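Local coordinates for protein glutathione S-transferase (Burkholderia glumae, PDB 4ISD) that binds glutathione and probably catalyses its conjugation to electrophilic substrates, at residues S4-T9 and L64-F69; T9-A14 and R38-K43; K146-A151 and P186-V191; R153-E158 and L192-R197. One frame throughout, in Å; residues are numbered along the deposited sequence.

Interaction 1 of 4, residues S4-T9 and L64-F69; sequences SQKPIT and LQHDRF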
# COMPACT_ATOMS: atom_id res chain seq x y z
N SER A 4 24.35 -19.01 -8.09
CA SER A 4 23.35 -18.59 -9.06
C SER A 4 22.05 -18.22 -8.36
O SER A 4 21.47 -19.04 -7.64
CB SER A 4 23.10 -19.70 -10.07
OG SER A 4 22.40 -20.78 -9.47
N GLN A 5 21.58 -16.99 -8.58
CA GLN A 5 20.37 -16.48 -7.93
C GLN A 5 19.14 -17.34 -8.24
O GLN A 5 19.11 -18.04 -9.26
CB GLN A 5 20.08 -15.03 -8.35
CG GLN A 5 19.60 -14.89 -9.79
CD GLN A 5 19.16 -13.49 -10.14
OE1 GLN A 5 19.97 -12.55 -10.17
NE2 GLN A 5 17.88 -13.33 -10.44
N LYS A 6 18.15 -17.28 -7.37
CA LYS A 6 16.89 -17.98 -7.59
C LYS A 6 16.24 -17.42 -8.85
O LYS A 6 16.35 -16.23 -9.13
CB LYS A 6 15.93 -17.80 -6.40
CG LYS A 6 16.55 -18.03 -5.03
CD LYS A 6 16.98 -19.47 -4.85
CE LYS A 6 17.58 -19.71 -3.48
NZ LYS A 6 18.09 -21.10 -3.37
N PRO A 7 15.58 -18.30 -9.63
CA PRO A 7 14.84 -17.87 -10.82
C PRO A 7 13.75 -16.87 -10.48
O PRO A 7 13.16 -16.96 -9.41
CB PRO A 7 14.22 -19.18 -11.34
CG PRO A 7 14.36 -20.15 -10.20
CD PRO A 7 15.59 -19.76 -9.48
N ILE A 8 13.51 -15.91 -11.37
CA ILE A 8 12.53 -14.86 -11.12
C ILE A 8 11.65 -14.67 -12.35
O ILE A 8 12.14 -14.65 -13.48
CB ILE A 8 13.22 -13.53 -10.70
CG1 ILE A 8 13.97 -13.70 -9.38
CG2 ILE A 8 12.21 -12.40 -10.59
CD1 ILE A 8 14.76 -12.47 -8.93
N THR A 9 10.34 -14.57 -12.14
CA THR A 9 9.41 -14.32 -13.23
C THR A 9 8.52 -13.13 -12.88
O THR A 9 8.16 -12.93 -11.72
CB THR A 9 8.51 -15.53 -13.54
OG1 THR A 9 9.33 -16.67 -13.85
CG2 THR A 9 7.60 -15.24 -14.71
N LEU A 64 4.85 -11.28 -8.80
CA LEU A 64 6.23 -11.76 -8.85
C LEU A 64 6.30 -13.23 -8.44
O LEU A 64 5.70 -13.64 -7.45
CB LEU A 64 7.12 -10.92 -7.93
CG LEU A 64 8.58 -11.34 -7.74
CD1 LEU A 64 9.47 -10.85 -8.89
CD2 LEU A 64 9.12 -10.87 -6.39
N GLN A 65 7.01 -14.03 -9.22
CA GLN A 65 7.37 -15.37 -8.79
C GLN A 65 8.86 -15.45 -8.50
O GLN A 65 9.70 -15.34 -9.40
CB GLN A 65 7.00 -16.42 -9.83
CG GLN A 65 7.48 -17.80 -9.43
CD GLN A 65 6.65 -18.92 -10.01
OE1 GLN A 65 5.93 -18.73 -10.99
NE2 GLN A 65 6.75 -20.10 -9.41
N HIS A 66 9.18 -15.62 -7.22
CA HIS A 66 10.56 -15.71 -6.77
C HIS A 66 10.85 -17.13 -6.33
O HIS A 66 10.44 -17.56 -5.25
CB HIS A 66 10.83 -14.73 -5.62
CG HIS A 66 12.27 -14.66 -5.21
ND1 HIS A 66 12.75 -15.25 -4.07
CD2 HIS A 66 13.34 -14.09 -5.82
CE1 HIS A 66 14.06 -15.04 -3.98
NE2 HIS A 66 14.43 -14.33 -5.03
N ASP A 67 11.58 -17.84 -7.18
CA ASP A 67 11.84 -19.27 -7.00
C ASP A 67 10.50 -20.01 -6.96
O ASP A 67 9.97 -20.38 -8.00
CB ASP A 67 12.71 -19.52 -5.77
CG ASP A 67 13.23 -20.95 -5.70
OD1 ASP A 67 12.64 -21.85 -6.32
OD2 ASP A 67 14.25 -21.16 -5.00
N ARG A 68 9.95 -20.22 -5.76
CA ARG A 68 8.65 -20.89 -5.68
C ARG A 68 7.58 -19.95 -5.14
O ARG A 68 6.39 -20.17 -5.33
CB ARG A 68 8.75 -22.14 -4.82
CG ARG A 68 9.66 -23.19 -5.40
CD ARG A 68 9.18 -23.61 -6.78
NE ARG A 68 9.18 -25.06 -6.91
CZ ARG A 68 10.27 -25.78 -7.18
NH1 ARG A 68 11.45 -25.20 -7.33
NH2 ARG A 68 10.17 -27.10 -7.28
N PHE A 69 8.03 -18.87 -4.52
CA PHE A 69 7.18 -17.93 -3.83
C PHE A 69 6.51 -16.98 -4.81
O PHE A 69 7.17 -16.38 -5.65
CB PHE A 69 8.07 -17.13 -2.88
CG PHE A 69 7.34 -16.12 -2.05
CD1 PHE A 69 6.41 -16.51 -1.11
CD2 PHE A 69 7.61 -14.76 -2.20
CE1 PHE A 69 5.75 -15.58 -0.34
CE2 PHE A 69 6.96 -13.81 -1.44
CZ PHE A 69 6.03 -14.23 -0.49
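In the thioredoxin-like sheet of the N-terminal domain, strand 8-13 runs antiparallel to strand 63-66, and the contact takes in their paired ends, Ile8 and Thr9 against His66 and Gln65, and the turn that follows. Thr9 and Gln65 form a hydrogen-bonded pair: Thr9 N donates to Gln65 O at 2.9 Å, and Gln65 N returns a bond to Thr9 O at 3.0 Å. Ile8 and His66 make the adjoining non-hydrogen-bonded pair, after which Asp67 N reaches Pro7 O at 2.9 Å.

Side chains divide between the two faces of the sheet. On the face of Ile8 and His66, the imidazole is turned so that Ile8 CD1 lies at its edge, in plane, while Ile8 CG1 comes within 3.6 Å of His66 CD2. Lys6 CB rests over one face of the same ring, and His66 NE2 is hydrogen-bonded to Tyr85 OH, which probably helps to fix the ring's rotation. Leu64 CD1 extends back to Ile8 CG2 at 3.6 Å, and Leu64 also packs on Ile77, Tyr80 and Leu81 of helix 74-84. On the Thr9 and Gln65 face, Thr9 CB and Gln65 CB meet at 4.1 Å. At the exposed end Lys6 bends at chi2 (-65°) and runs past the Asp67 carboxylate; Lys6 NZ stays 4.2 Å from Asp67 OD2, beyond a salt bridge. A type II' turn from His66 to Phe69 links strands 63-66 and 69-72 into a beta hairpin, which with helix 74-84 makes up the beta-beta-alpha half of a thioredoxin fold.

Interaction 2 of 4, residues T9-A14 and R38-K43; sequences TLYVGA and RTVDLK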
# COMPACT_ATOMS: atom_id res chain seq x y z
N THR A 9 10.34 -14.57 -12.14
CA THR A 9 9.41 -14.32 -13.23
C THR A 9 8.52 -13.13 -12.88
O THR A 9 8.16 -12.93 -11.72
CB THR A 9 8.51 -15.53 -13.54
OG1 THR A 9 9.33 -16.67 -13.85
CG2 THR A 9 7.60 -15.24 -14.71
N LEU A 10 8.18 -12.34 -13.89
CA LEU A 10 7.30 -11.20 -13.66
C LEU A 10 6.10 -11.29 -14.60
O LEU A 10 6.25 -11.51 -15.81
CB LEU A 10 8.08 -9.88 -13.84
CG LEU A 10 7.38 -8.56 -13.51
CD1 LEU A 10 7.30 -8.34 -12.02
CD2 LEU A 10 8.10 -7.39 -14.19
N TYR A 11 4.91 -11.17 -14.01
CA TYR A 11 3.65 -11.19 -14.74
C TYR A 11 3.21 -9.75 -14.92
O TYR A 11 3.14 -8.99 -13.94
CB TYR A 11 2.58 -12.00 -13.96
CG TYR A 11 2.90 -13.48 -13.88
CD1 TYR A 11 3.78 -13.97 -12.91
CD2 TYR A 11 2.34 -14.39 -14.78
CE1 TYR A 11 4.11 -15.32 -12.85
CE2 TYR A 11 2.66 -15.74 -14.72
CZ TYR A 11 3.55 -16.20 -13.75
OH TYR A 11 3.88 -17.55 -13.69
N VAL A 12 2.96 -9.37 -16.16
CA VAL A 12 2.55 -7.99 -16.46
C VAL A 12 1.37 -8.06 -17.41
O VAL A 12 1.07 -9.12 -17.95
CB VAL A 12 3.72 -7.16 -17.08
CG1 VAL A 12 4.89 -7.02 -16.09
CG2 VAL A 12 4.22 -7.78 -18.39
N GLY A 13 0.69 -6.93 -17.62
CA GLY A 13 -0.36 -6.87 -18.62
C GLY A 13 0.27 -6.97 -19.99
O GLY A 13 1.37 -6.45 -20.21
N ALA A 14 -0.40 -7.64 -20.92
CA ALA A 14 0.16 -7.88 -22.26
C ALA A 14 0.43 -6.59 -23.03
O ALA A 14 1.18 -6.60 -24.01
CB ALA A 14 -0.75 -8.80 -23.07
N ARG A 38 6.46 -12.81 -18.30
CA ARG A 38 5.26 -13.47 -18.81
C ARG A 38 4.10 -12.48 -18.78
O ARG A 38 4.04 -11.62 -17.89
CB ARG A 38 4.91 -14.70 -17.97
CG ARG A 38 5.97 -15.78 -18.00
CD ARG A 38 5.60 -16.96 -17.13
NE ARG A 38 6.71 -17.90 -17.01
CZ ARG A 38 6.71 -18.99 -16.25
NH1 ARG A 38 5.64 -19.29 -15.51
NH2 ARG A 38 7.77 -19.78 -16.22
N THR A 39 3.19 -12.59 -19.73
CA THR A 39 2.14 -11.58 -19.87
C THR A 39 0.75 -12.13 -19.62
O THR A 39 0.49 -13.31 -19.82
CB THR A 39 2.14 -10.99 -21.27
OG1 THR A 39 1.78 -12.01 -22.20
CG2 THR A 39 3.52 -10.46 -21.62
N VAL A 40 -0.14 -11.24 -19.17
CA VAL A 40 -1.54 -11.58 -18.94
C VAL A 40 -2.43 -10.64 -19.78
O VAL A 40 -2.26 -9.42 -19.73
CB VAL A 40 -1.88 -11.48 -17.43
CG1 VAL A 40 -3.21 -12.13 -17.15
CG2 VAL A 40 -0.79 -12.14 -16.59
N ASP A 41 -3.34 -11.21 -20.56
CA ASP A 41 -4.23 -10.44 -21.44
C ASP A 41 -5.39 -9.77 -20.67
O ASP A 41 -5.56 -9.99 -19.48
CB ASP A 41 -4.79 -11.38 -22.52
CG ASP A 41 -5.45 -10.65 -23.69
OD1 ASP A 41 -5.61 -9.41 -23.61
OD2 ASP A 41 -5.82 -11.32 -24.68
N LEU A 42 -6.16 -8.94 -21.37
CA LEU A 42 -7.48 -8.45 -20.94
C LEU A 42 -8.19 -7.90 -22.19
O LEU A 42 -7.61 -7.08 -22.92
CB LEU A 42 -7.36 -7.36 -19.86
N LYS A 43 -9.41 -8.35 -22.45
CA LYS A 43 -10.14 -9.28 -21.59
C LYS A 43 -9.79 -10.74 -21.89
O LYS A 43 -9.44 -11.07 -23.04
CB LYS A 43 -11.65 -9.06 -21.76
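Arg38 and Tyr11 lie side by side on one face of the sheet, both side chains pointing the same way. Each has CG anti to its carbonyl carbon (chi1 -63° in Arg38), and Arg38 then stays extended from CG to NE, which carries Arg38 CD past the phenol to 4.0 Å from Tyr11 CE2. The guanidinium ends up 84° from the ring plane, and Arg38 NH1 gives Tyr11 OH a weak hydrogen bond of 3.1 Å, bent to 127°. Thr9 CG2 sits over one face of the guanidinium, 3.6 Å from Arg38 NE. Val40 CG2 approaches the edge of the Tyr11 ring, near its plane, at 4.3 Å from Tyr11 CD2.

These strands, 8-13 and 36-40, are the parallel pair of a beta-alpha-beta crossover through helix 19-31, the opening unit of the thioredoxin-like domain. Arg38 N bonds to Leu10 O, Val12 N to Arg38 O and Val40 N to Val12 O, the last at 2.7 Å. Val12 and Thr39 occupy the other face, where Val12 packs on Ala21 of the crossover helix. Past the paired strands, Ala14 N donates to Val40 O at 2.8 Å, while Ala14 CB lies 4.0 Å from Thr39 CB.

Interaction 3 of 4, residues K146-A151 and P186-V191; sequences KLLSAA and PVPPKV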
# COMPACT_ATOMS: atom_id res chain seq x y z
N LYS A 146 -4.70 18.28 -5.07
CA LYS A 146 -3.87 17.58 -4.11
C LYS A 146 -2.60 17.09 -4.79
O LYS A 146 -1.51 17.17 -4.22
CB LYS A 146 -4.64 16.41 -3.49
N LEU A 147 -2.73 16.62 -6.03
CA LEU A 147 -1.57 16.15 -6.78
C LEU A 147 -0.57 17.28 -7.04
O LEU A 147 0.62 17.14 -6.78
CB LEU A 147 -1.99 15.52 -8.12
CG LEU A 147 -0.79 14.90 -8.83
CD1 LEU A 147 -0.10 13.93 -7.89
CD2 LEU A 147 -1.18 14.22 -10.15
N LEU A 148 -1.07 18.41 -7.53
CA LEU A 148 -0.17 19.51 -7.86
C LEU A 148 0.51 20.07 -6.62
O LEU A 148 1.69 20.41 -6.66
CB LEU A 148 -0.93 20.61 -8.60
CG LEU A 148 -0.05 21.73 -9.13
CD1 LEU A 148 0.91 21.18 -10.16
CD2 LEU A 148 -0.92 22.81 -9.72
N SER A 149 -0.23 20.14 -5.53
CA SER A 149 0.31 20.66 -4.28
C SER A 149 1.39 19.76 -3.72
O SER A 149 2.40 20.24 -3.20
CB SER A 149 -0.80 20.84 -3.24
OG SER A 149 -0.26 21.35 -2.03
N ALA A 150 1.19 18.44 -3.83
CA ALA A 150 2.22 17.50 -3.40
C ALA A 150 3.47 17.67 -4.25
O ALA A 150 4.59 17.71 -3.73
CB ALA A 150 1.71 16.07 -3.50
N ALA A 151 3.28 17.78 -5.57
CA ALA A 151 4.38 17.92 -6.51
C ALA A 151 5.19 19.19 -6.22
O ALA A 151 6.42 19.16 -6.22
CB ALA A 151 3.85 17.95 -7.94
N PRO A 186 -1.94 25.57 -14.02
CA PRO A 186 -0.62 25.58 -14.65
C PRO A 186 0.40 24.80 -13.82
O PRO A 186 0.40 24.89 -12.58
CB PRO A 186 -0.26 27.07 -14.73
CG PRO A 186 -1.18 27.75 -13.76
CD PRO A 186 -2.43 26.92 -13.71
N VAL A 187 1.24 24.03 -14.51
CA VAL A 187 2.23 23.17 -13.89
C VAL A 187 3.62 23.82 -13.84
O VAL A 187 4.17 24.18 -14.88
CB VAL A 187 2.39 21.86 -14.67
CG1 VAL A 187 3.19 20.87 -13.85
CG2 VAL A 187 1.03 21.29 -15.06
N PRO A 188 4.20 23.95 -12.64
CA PRO A 188 5.57 24.44 -12.46
C PRO A 188 6.58 23.58 -13.21
O PRO A 188 6.65 22.37 -12.98
CB PRO A 188 5.80 24.29 -10.95
CG PRO A 188 4.44 24.46 -10.37
CD PRO A 188 3.51 23.79 -11.35
N PRO A 189 7.38 24.21 -14.10
CA PRO A 189 8.33 23.48 -14.94
C PRO A 189 9.27 22.57 -14.13
O PRO A 189 9.67 21.52 -14.65
CB PRO A 189 9.12 24.59 -15.67
CG PRO A 189 8.76 25.86 -14.95
CD PRO A 189 7.40 25.65 -14.37
N LYS A 190 9.57 22.94 -12.89
CA LYS A 190 10.36 22.07 -12.01
C LYS A 190 9.77 20.67 -11.86
O LYS A 190 10.52 19.72 -11.59
CB LYS A 190 10.55 22.68 -10.62
CG LYS A 190 9.37 22.51 -9.69
CD LYS A 190 9.73 22.98 -8.28
CE LYS A 190 8.56 22.92 -7.33
NZ LYS A 190 9.06 22.98 -5.92
N VAL A 191 8.45 20.51 -12.01
CA VAL A 191 7.90 19.16 -11.96
C VAL A 191 7.93 18.48 -13.32
O VAL A 191 8.07 17.26 -13.41
CB VAL A 191 6.50 19.07 -11.28
CG1 VAL A 191 6.13 20.37 -10.57
CG2 VAL A 191 5.43 18.63 -12.27
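Leu148 and Ala151 of helix 139-154 pack on Pro188 and Val191, where a proline-rich segment leads into helix 189-199, all within the alpha-helical C-terminal domain. The contact across residues 146-151 and 186-191 is mainly apolar. Leu148 carries one half of it: with CG anti to the backbone N (chi1 -173°), its two methyls fork over the incoming loop. Leu148 CD1 reaches the Pro188 ring at Pro188 CD, 3.9 Å away, and lies 4.3 Å from Val187 CG1; the Leu148 and Pro188 side chains cross at a slant. Three residues further along the helix, Ala151 CB meets Val191 CG1 at 4.2 Å. The small methyl is matched by a backbone approach of 6.6 Å between Ala151 CA and Val191 CA.

Polar atoms take a minor part. Leu148 CD2 lies 3.8 Å from Pro186 O, a van der Waals contact, and no hydrogen bond links the two segments. Lys190 passes beside Ala151, its extended chain bringing Lys190 CE to 4.5 Å from Ala151 O. Its NZ is hydrogen-bonded to the backbone oxygens of Asp152, in the last turn of helix 139-154, and of Ile155 just beyond it.

Elsewhere on the helix, Ala151 also packs on Leu177 of helix 168-177, and Ala150 touches Leu57 of the second subunit. The arrangement is helix packing of the all-alpha C-terminal domain characteristic of glutathione S-transferases.

Interaction 4 of 4, residues R153-E158 and L192-R197; sequences RLIDDE and LRYVER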
# COMPACT_ATOMS: atom_id res chain seq x y z
N ARG A 153 5.42 20.77 -3.42
CA ARG A 153 6.07 20.69 -2.10
C ARG A 153 7.28 19.73 -2.05
O ARG A 153 8.23 19.98 -1.31
CB ARG A 153 5.04 20.32 -1.01
N LEU A 154 7.24 18.65 -2.83
CA LEU A 154 8.22 17.56 -2.70
C LEU A 154 9.32 17.60 -3.75
O LEU A 154 10.40 17.04 -3.55
CB LEU A 154 7.53 16.20 -2.82
CG LEU A 154 6.43 15.82 -1.83
CD1 LEU A 154 5.87 14.46 -2.21
CD2 LEU A 154 6.95 15.81 -0.40
N ILE A 155 9.04 18.21 -4.89
CA ILE A 155 10.02 18.30 -5.97
C ILE A 155 10.83 19.60 -5.91
O ILE A 155 10.26 20.69 -5.85
CB ILE A 155 9.35 18.19 -7.33
CG1 ILE A 155 8.61 16.87 -7.43
CG2 ILE A 155 10.39 18.33 -8.45
CD1 ILE A 155 7.59 16.82 -8.56
N ASP A 156 12.15 19.47 -5.93
CA ASP A 156 13.02 20.64 -5.99
C ASP A 156 14.13 20.41 -7.01
O ASP A 156 14.64 19.30 -7.14
CB ASP A 156 13.62 20.95 -4.61
CG ASP A 156 14.01 22.42 -4.45
OD1 ASP A 156 13.21 23.30 -4.85
OD2 ASP A 156 15.12 22.70 -3.94
N ASP A 157 14.52 21.45 -7.75
CA ASP A 157 15.58 21.28 -8.75
C ASP A 157 16.92 20.83 -8.13
O ASP A 157 17.69 20.14 -8.79
CB ASP A 157 15.72 22.50 -9.66
CG ASP A 157 14.67 22.51 -10.78
OD1 ASP A 157 14.29 21.41 -11.22
OD2 ASP A 157 14.20 23.59 -11.21
N GLU A 158 17.15 21.16 -6.86
CA GLU A 158 18.37 20.73 -6.18
C GLU A 158 18.39 19.25 -5.76
O GLU A 158 19.42 18.75 -5.31
CB GLU A 158 18.64 21.58 -4.94
CG GLU A 158 18.71 23.07 -5.17
CD GLU A 158 19.14 23.82 -3.93
OE1 GLU A 158 19.57 23.16 -2.96
OE2 GLU A 158 19.06 25.07 -3.91
N LEU A 192 7.82 19.27 -14.38
CA LEU A 192 8.04 18.76 -15.73
C LEU A 192 9.43 18.16 -15.83
O LEU A 192 9.61 17.08 -16.41
CB LEU A 192 7.90 19.89 -16.76
CG LEU A 192 6.49 20.46 -16.90
CD1 LEU A 192 6.46 21.53 -17.99
CD2 LEU A 192 5.45 19.34 -17.16
N ARG A 193 10.42 18.84 -15.25
CA ARG A 193 11.80 18.38 -15.30
C ARG A 193 11.98 17.07 -14.54
O ARG A 193 12.57 16.12 -15.05
CB ARG A 193 12.74 19.46 -14.75
CG ARG A 193 12.98 20.61 -15.74
CD ARG A 193 14.07 21.56 -15.26
NE ARG A 193 13.58 22.52 -14.26
CZ ARG A 193 13.00 23.68 -14.57
NH1 ARG A 193 12.81 24.01 -15.84
NH2 ARG A 193 12.60 24.50 -13.61
N TYR A 194 11.44 17.04 -13.32
CA TYR A 194 11.40 15.84 -12.51
C TYR A 194 10.85 14.64 -13.29
O TYR A 194 11.50 13.59 -13.39
CB TYR A 194 10.55 16.10 -11.27
CG TYR A 194 10.30 14.89 -10.41
CD1 TYR A 194 11.20 14.52 -9.43
CD2 TYR A 194 9.15 14.13 -10.57
CE1 TYR A 194 10.98 13.41 -8.64
CE2 TYR A 194 8.91 13.02 -9.79
CZ TYR A 194 9.83 12.67 -8.82
OH TYR A 194 9.59 11.56 -8.03
N VAL A 195 9.66 14.81 -13.87
CA VAL A 195 9.06 13.74 -14.66
C VAL A 195 10.01 13.29 -15.78
O VAL A 195 10.19 12.10 -16.03
CB VAL A 195 7.74 14.20 -15.27
CG1 VAL A 195 7.18 13.12 -16.18
CG2 VAL A 195 6.75 14.57 -14.16
N GLU A 196 10.65 14.26 -16.43
CA GLU A 196 11.53 13.98 -17.56
C GLU A 196 12.76 13.20 -17.07
O GLU A 196 13.13 12.17 -17.65
CB GLU A 196 11.96 15.28 -18.24
CG GLU A 196 12.66 15.07 -19.59
CD GLU A 196 13.14 16.37 -20.22
OE1 GLU A 196 12.69 17.46 -19.80
OE2 GLU A 196 13.98 16.29 -21.14
N ARG A 197 13.36 13.72 -16.01
CA ARG A 197 14.49 13.11 -15.30
C ARG A 197 14.20 11.63 -15.01
O ARG A 197 14.98 10.73 -15.38
CB ARG A 197 14.58 13.84 -13.97
CG ARG A 197 15.94 14.08 -13.39
CD ARG A 197 15.76 14.78 -12.02
NE ARG A 197 15.09 16.07 -12.13
CZ ARG A 197 14.55 16.75 -11.11
NH1 ARG A 197 14.58 16.24 -9.88
NH2 ARG A 197 13.97 17.93 -11.32
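The chain leaves helical geometry at Ile155, just beyond helix 139-154, and passes beside helix 189-199, the backbones coming nearest each other at Ile155 and Tyr194. Ile155 lies over one face of the Tyr194 ring in a CH-pi contact: Ile155 CG1 is 4.1 Å from the centroid of the Tyr194 ring and only 15° off the normal. Ile155 CG2 meets Tyr194 CB at 3.6 Å, while the CG1 branch covers the ring. The two side chains cross at about a right angle, while Tyr194 OH is hydrogen-bonded to Asp170 OD1.

This buried pair joins the chain just past helix 139-154 to helix 189-199 in the glutathione S-transferase C-terminal domain, with Leu177 of helix 168-177 touching both residues. Toward the surface, Asp157 forms a salt-bridge network with two arginines one helical turn apart. Arg193, bent at chi3 (-80°), presents a guanidinium edge: Arg193 NH2 donates to the syn lone pair of Asp157 OD2 at 3.0 Å, and NE adds weak bonds to both carboxylate oxygens. The carboxylate and this guanidinium are not coplanar, their planes being 48° apart. Arg197 NH2 approaches Asp157 OD1 obliquely at 3.5 Å, while Arg197 NH1 is hydrogen-bonded to Tyr160 O.

Overall arrangement
Interactions 1 and 2 build on opposite edges of strand 8-13 and share Thr9, with Gln65 OE1 packing 3.6 Å from Tyr11 OH where they touch. Backbone hydrogen bonds dominate both, antiparallel in one and parallel in the other. Interactions 3 and 4 lie on the opposite side of the chain's centre, their own centres about 9 Å apart, and join the regions of helices 139-154 and 189-199 mainly through side chains, with no backbone-to-backbone hydrogen bond. All four combine buried residues, such as Ile8, Val12, Ala151 and Ile155, with exposed ones. At the surface, Lys6 and Asp67 of interaction 1 stay beyond a salt bridge and Arg38 of interaction 2 gives Tyr11 only a weak bond, whereas interaction 4 has a salt-bridge network.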